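Long-range contacts in UDP-glucose:anthocyanidin 3-O-glucosyltransferase (Clitoria ternatea, PDB 4REL), which belongs to the glycosyltransferases of the GT-B clan, two-domain proteins in which each domain is built on a parallel beta sheet flanked by helices: residues S141-F146 with V223-S228; P279-A284 with K388-N393. All coordinates share one frame; numbering follows the deposited sequence.

Interaction 1 (S141-F146 with V223-S228); sequences SLSLYF and VKYMRS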
loop_
_atom_site.group_PDB
_atom_site.type_symbol
_atom_site.label_atom_id
_atom_site.label_comp_id
_atom_site.label_asym_id
_atom_site.label_seq_id
_atom_site.Cartn_x
_atom_site.Cartn_y
_atom_site.Cartn_z
ATOM N N SER A 141 -7.349 -1.648 8.168
ATOM C CA SER A 141 -6.997 -0.575 9.090
ATOM C C SER A 141 -8.052 0.530 9.112
ATOM O O SER A 141 -8.057 1.350 10.013
ATOM C CB SER A 141 -5.600 -0.015 8.792
ATOM O OG SER A 141 -5.609 0.725 7.596
ATOM N N LEU A 142 -8.961 0.540 8.134
ATOM C CA LEU A 142 -10.062 1.518 8.134
ATOM C C LEU A 142 -10.827 1.532 9.456
ATOM O O LEU A 142 -11.251 2.591 9.930
ATOM C CB LEU A 142 -11.053 1.231 6.997
ATOM C CG LEU A 142 -10.678 1.759 5.620
ATOM C CD1 LEU A 142 -11.617 1.167 4.584
ATOM C CD2 LEU A 142 -10.758 3.277 5.635
ATOM N N SER A 143 -10.995 0.356 10.051
ATOM C CA SER A 143 -11.784 0.231 11.273
ATOM C C SER A 143 -11.188 0.974 12.455
ATOM O O SER A 143 -11.916 1.482 13.307
ATOM C CB SER A 143 -11.997 -1.239 11.622
ATOM O OG SER A 143 -12.996 -1.779 10.792
ATOM N N LEU A 144 -9.861 1.039 12.494
ATOM C CA LEU A 144 -9.157 1.674 13.603
ATOM C C LEU A 144 -9.611 3.109 13.841
ATOM O O LEU A 144 -9.776 3.536 14.985
ATOM C CB LEU A 144 -7.649 1.666 13.345
ATOM C CG LEU A 144 -7.016 0.313 13.040
ATOM C CD1 LEU A 144 -5.545 0.499 12.686
ATOM C CD2 LEU A 144 -7.167 -0.601 14.238
ATOM N N TYR A 145 -9.826 3.847 12.754
ATOM C CA TYR A 145 -10.073 5.282 12.843
ATOM C C TYR A 145 -11.457 5.639 13.378
ATOM O O TYR A 145 -11.717 6.788 13.727
ATOM C CB TYR A 145 -9.750 5.942 11.491
ATOM C CG TYR A 145 -8.296 5.698 11.168
ATOM C CD1 TYR A 145 -7.305 6.387 11.847
ATOM C CD2 TYR A 145 -7.915 4.714 10.264
ATOM C CE1 TYR A 145 -5.968 6.142 11.609
ATOM C CE2 TYR A 145 -6.572 4.464 10.011
ATOM C CZ TYR A 145 -5.608 5.187 10.686
ATOM O OH TYR A 145 -4.271 4.953 10.458
ATOM N N PHE A 146 -12.325 4.638 13.481
ATOM C CA PHE A 146 -13.632 4.819 14.101
ATOM C C PHE A 146 -13.668 4.377 15.557
ATOM O O PHE A 146 -14.727 4.401 16.196
ATOM C CB PHE A 146 -14.689 4.073 13.296
ATOM C CG PHE A 146 -14.909 4.656 11.936
ATOM C CD1 PHE A 146 -15.928 5.572 11.725
ATOM C CD2 PHE A 146 -14.085 4.310 10.874
ATOM C CE1 PHE A 146 -16.134 6.128 10.473
ATOM C CE2 PHE A 146 -14.281 4.869 9.621
ATOM C CZ PHE A 146 -15.308 5.772 9.422
ATOM N N VAL A 223 -16.432 -5.802 6.590
ATOM C CA VAL A 223 -16.999 -5.117 5.440
ATOM C C VAL A 223 -18.352 -4.544 5.826
ATOM O O VAL A 223 -18.634 -3.383 5.535
ATOM C CB VAL A 223 -17.126 -6.045 4.218
ATOM C CG1 VAL A 223 -17.842 -5.335 3.075
ATOM C CG2 VAL A 223 -15.741 -6.528 3.774
ATOM N N LYS A 224 -19.171 -5.347 6.510
ATOM C CA LYS A 224 -20.475 -4.870 6.978
ATOM C C LYS A 224 -20.331 -3.701 7.939
ATOM O O LYS A 224 -21.063 -2.725 7.842
ATOM C CB LYS A 224 -21.282 -5.989 7.640
ATOM C CG LYS A 224 -21.869 -6.974 6.656
ATOM C CD LYS A 224 -22.831 -7.921 7.356
ATOM C CE LYS A 224 -23.534 -8.821 6.352
ATOM N NZ LYS A 224 -24.565 -9.676 7.002
ATOM N N TYR A 225 -19.381 -3.801 8.862
ATOM C CA TYR A 225 -19.124 -2.700 9.784
ATOM C C TYR A 225 -18.789 -1.403 9.039
ATOM O O TYR A 225 -19.334 -0.341 9.350
ATOM C CB TYR A 225 -18.006 -3.068 10.770
ATOM C CG TYR A 225 -17.636 -1.960 11.731
ATOM C CD1 TYR A 225 -18.422 -1.689 12.843
ATOM C CD2 TYR A 225 -16.490 -1.196 11.534
ATOM C CE1 TYR A 225 -18.077 -0.683 13.734
ATOM C CE2 TYR A 225 -16.138 -0.185 12.419
ATOM C CZ TYR A 225 -16.937 0.064 13.511
ATOM O OH TYR A 225 -16.600 1.053 14.394
ATOM N N MET A 226 -17.909 -1.477 8.047
ATOM C CA MET A 226 -17.541 -0.265 7.336
ATOM C C MET A 226 -18.701 0.284 6.523
ATOM O O MET A 226 -18.845 1.490 6.396
ATOM C CB MET A 226 -16.307 -0.474 6.459
ATOM C CG MET A 226 -15.034 -0.721 7.254
ATOM S SD MET A 226 -14.683 0.586 8.462
ATOM C CE MET A 226 -14.917 2.014 7.411
ATOM N N ARG A 227 -19.540 -0.595 5.979
ATOM C CA ARG A 227 -20.708 -0.129 5.232
ATOM C C ARG A 227 -21.638 0.666 6.139
ATOM O O ARG A 227 -22.299 1.603 5.697
ATOM C CB ARG A 227 -21.468 -1.292 4.588
ATOM C CG ARG A 227 -20.691 -1.991 3.493
ATOM C CD ARG A 227 -21.573 -2.906 2.654
ATOM N NE ARG A 227 -20.762 -3.779 1.811
ATOM C CZ ARG A 227 -20.146 -3.386 0.699
ATOM N NH1 ARG A 227 -20.263 -2.134 0.271
ATOM N NH2 ARG A 227 -19.427 -4.255 0.004
ATOM N N SER A 228 -21.680 0.288 7.410
ATOM C CA SER A 228 -22.549 0.959 8.371
ATOM C C SER A 228 -22.016 2.340 8.760
ATOM O O SER A 228 -22.738 3.158 9.328
ATOM C CB SER A 228 -22.735 0.106 9.625
ATOM O OG SER A 228 -21.630 0.241 10.492
#
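Ser143 and Met226 mark the closest backbone approach, their CA atoms 7.0 Å apart. On one side the chain winds through a turn with helical backbone angles from Ser141 to Tyr145, in which Leu144 N binds Ser141 O and Phe146 N binds Ser143 O; on the other runs the regular helix 220-229. The gap is bridged by side chains, chiefly that of Met226. Its CG lies anti to the carbonyl carbon (chi1 -67°), and bends at the next two torsions bring the thioether round toward the turn. There the methyl CE lies 3.7 Å from Phe146 CE2 and 4.0 Å from Leu142 CB, while SD sits 5.2 Å from the centre of the Phe146 ring, an oblique Met-aromatic contact. An unbranched, flexible methionine suits this place because its bent end can touch both Leu142 and the Phe146 ring.

The helix belongs to a beta-alpha-beta crossover between the neighbouring parallel strands 208-211 and 233-235 of the seven-stranded sheet, and the turn follows strand 131-135 of that same sheet. Tyr145, on the turn, touches the bound KMP.

Tyr225, the residue before Met226, also points toward the turn. Ser143 is modelled in two conformers, so the approach of its OG to Tyr225 CD2 (3.6 Å, oblique to the ring) is uncertain. Further out, Tyr225 OH passes 3.7 Å from Phe146 CB and is hydrogen-bonded to the side-chain amide of Asn147, whose ND2 also bonds Ser143 O, tying the tyrosine's polar end to the backbone of the turn.

Interaction 2 (P279-A284 with K388-N393); sequences PQEVVA and KVFTKN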
loop_
_atom_site.group_PDB
_atom_site.type_symbol
_atom_site.label_atom_id
_atom_site.label_comp_id
_atom_site.label_asym_id
_atom_site.label_seq_id
_atom_site.Cartn_x
_atom_site.Cartn_y
_atom_site.Cartn_z
ATOM N N PRO A 279 20.487 -1.509 11.210
ATOM C CA PRO A 279 21.607 -2.236 10.604
ATOM C C PRO A 279 21.797 -3.640 11.178
ATOM O O PRO A 279 22.150 -4.553 10.435
ATOM C CB PRO A 279 22.824 -1.353 10.917
ATOM C CG PRO A 279 22.364 -0.388 11.974
ATOM C CD PRO A 279 20.900 -0.192 11.721
ATOM N N GLN A 280 21.551 -3.819 12.474
ATOM C CA GLN A 280 21.705 -5.140 13.070
ATOM C C GLN A 280 20.712 -6.153 12.490
ATOM O O GLN A 280 20.999 -7.346 12.433
ATOM C CB GLN A 280 21.603 -5.078 14.604
ATOM C CG GLN A 280 20.275 -4.551 15.154
ATOM C CD GLN A 280 20.281 -3.048 15.394
ATOM O OE1 GLN A 280 20.923 -2.285 14.666
ATOM N NE2 GLN A 280 19.560 -2.617 16.424
ATOM N N GLU A 281 19.550 -5.684 12.045
ATOM C CA GLU A 281 18.596 -6.587 11.401
ATOM C C GLU A 281 18.987 -6.904 9.967
ATOM O O GLU A 281 18.717 -8.005 9.475
ATOM C CB GLU A 281 17.169 -6.037 11.477
ATOM C CG GLU A 281 16.541 -6.287 12.820
ATOM C CD GLU A 281 15.117 -5.833 12.897
ATOM O OE1 GLU A 281 14.863 -4.823 13.581
ATOM O OE2 GLU A 281 14.242 -6.491 12.294
ATOM N N VAL A 282 19.621 -5.948 9.293
ATOM C CA VAL A 282 20.159 -6.218 7.961
ATOM C C VAL A 282 21.211 -7.321 8.072
ATOM O O VAL A 282 21.211 -8.273 7.289
ATOM C CB VAL A 282 20.782 -4.969 7.321
ATOM C CG1 VAL A 282 21.365 -5.313 5.958
ATOM C CG2 VAL A 282 19.740 -3.871 7.194
ATOM N N VAL A 283 22.099 -7.197 9.052
ATOM C CA VAL A 283 23.101 -8.227 9.298
ATOM C C VAL A 283 22.442 -9.572 9.606
ATOM O O VAL A 283 22.852 -10.602 9.080
ATOM C CB VAL A 283 24.043 -7.855 10.460
ATOM C CG1 VAL A 283 24.923 -9.046 10.832
ATOM C CG2 VAL A 283 24.893 -6.650 10.088
ATOM N N ALA A 284 21.420 -9.552 10.461
ATOM C CA ALA A 284 20.698 -10.770 10.821
ATOM C C ALA A 284 20.065 -11.443 9.608
ATOM O O ALA A 284 20.096 -12.671 9.486
ATOM C CB ALA A 284 19.629 -10.476 11.873
ATOM N N LYS A 388 9.703 -11.363 16.238
ATOM C CA LYS A 388 9.091 -10.077 15.872
ATOM C C LYS A 388 10.084 -9.061 15.309
ATOM O O LYS A 388 9.704 -7.981 14.848
ATOM C CB LYS A 388 8.280 -9.482 17.027
ATOM C CG LYS A 388 7.225 -10.428 17.579
ATOM C CD LYS A 388 6.602 -9.888 18.857
ATOM C CE LYS A 388 5.657 -10.907 19.482
ATOM N NZ LYS A 388 4.833 -10.320 20.578
ATOM N N VAL A 389 11.363 -9.408 15.378
ATOM C CA VAL A 389 12.417 -8.654 14.723
ATOM C C VAL A 389 13.299 -9.702 14.067
ATOM O O VAL A 389 13.298 -10.865 14.486
ATOM C CB VAL A 389 13.251 -7.812 15.728
ATOM C CG1 VAL A 389 12.395 -6.748 16.393
ATOM C CG2 VAL A 389 13.879 -8.714 16.780
ATOM N N PHE A 390 14.031 -9.320 13.029
ATOM C CA PHE A 390 14.897 -10.285 12.374
ATOM C C PHE A 390 16.047 -10.660 13.286
ATOM O O PHE A 390 16.748 -9.795 13.808
ATOM C CB PHE A 390 15.469 -9.725 11.069
ATOM C CG PHE A 390 14.477 -9.667 9.943
ATOM C CD1 PHE A 390 13.902 -10.831 9.444
ATOM C CD2 PHE A 390 14.135 -8.452 9.368
ATOM C CE1 PHE A 390 12.991 -10.780 8.391
ATOM C CE2 PHE A 390 13.225 -8.395 8.322
ATOM C CZ PHE A 390 12.657 -9.555 7.831
ATOM N N THR A 391 16.214 -11.957 13.492
ATOM C CA THR A 391 17.397 -12.493 14.153
ATOM C C THR A 391 17.831 -13.652 13.283
ATOM O O THR A 391 17.029 -14.183 12.525
ATOM C CB THR A 391 17.082 -13.052 15.542
ATOM O OG1 THR A 391 16.184 -14.162 15.411
ATOM C CG2 THR A 391 16.446 -11.986 16.438
ATOM N N LYS A 392 19.079 -14.077 13.393
ATOM C CA LYS A 392 19.545 -15.196 12.569
ATOM C C LYS A 392 18.764 -16.476 12.847
ATOM O O LYS A 392 18.173 -17.056 11.945
ATOM C CB LYS A 392 21.045 -15.448 12.745
ATOM C CG LYS A 392 21.566 -16.608 11.894
ATOM C CD LYS A 392 23.051 -16.854 12.122
ATOM C CE LYS A 392 23.331 -17.299 13.545
ATOM N NZ LYS A 392 24.793 -17.439 13.814
ATOM N N ASN A 393 18.739 -16.915 14.098
ATOM C CA ASN A 393 18.066 -18.169 14.412
ATOM C C ASN A 393 16.570 -18.148 14.142
ATOM O O ASN A 393 16.025 -19.106 13.609
ATOM C CB ASN A 393 18.366 -18.600 15.853
ATOM C CG ASN A 393 19.826 -19.004 16.046
ATOM O OD1 ASN A 393 20.559 -19.219 15.074
ATOM N ND2 ASN A 393 20.251 -19.111 17.304
#
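Glu281 reaches across from the first turn of helix 279-292 and meets Phe390 at about a right angle, the carboxylate and ring planes 55° apart. Its CG is anti to the carbonyl carbon (chi1 -80°) and the chain beyond is extended, which carries the carboxylate out to the backbone of 388-393. OE2 accepts the Phe390 N-H at 2.9 Å in a nearly straight bond, 168° at the hydrogen, with the donor lying above the carboxylate plane. The same oxygen stands 3.5 Å from Phe390 CD2, obliquely to the ring. The other oxygen, OE1, forms a salt bridge with Arg362, which would offset the cost of burying this charge and hold the carboxylate in position. A glutamate therefore suits the site: it is long enough to span the gap, and its two oxygens can serve the peptide N-H and Arg362 together. Val389 crosses Glu281 at about a right angle too, its CB 3.8 Å from OE2.

One turn along the helix, Ala284 faces the next part of the chain. Its CB rests 3.5 Å from Phe390 O and 3.8 Å from Thr391 CA, and a methyl group is small enough for the backbones to draw together, with the CA atoms of Ala284 and Lys392 4.9 Å apart.

Thr391 turns away from this contact to serve as N-cap, its OG1 binding Gly394 N at the start of helix 392-403. The ring of Phe390 meets Phe395 of that helix as well as Val285 of helix 279-292. Helix 279-292 links strands 266-270 and 296-299 of the six-stranded parallel sheet, while 388-393 leads from its outermost strand 382-384 into helix 392-403.

The two contacts share no element: interaction 1 packs parts of the seven-stranded domain, and interaction 2 parts of the six-stranded one, with centres 35 Å apart and nearest atoms about 17 Å apart. Interaction 1 is the more buried, and one residue of its turn, Tyr145, touches KMP; sulfur, methyl and aromatic groups carry it, and the hydroxyl of Tyr225 finds its partner in Asn147, beyond the two segments. Interaction 2, partly buried and farther from the chain centre, adds a direct charge-assisted grip on a backbone N-H. In each, a helix packs against chain that leads into another helix, and the buried areas are nearly equal, about 250 Å².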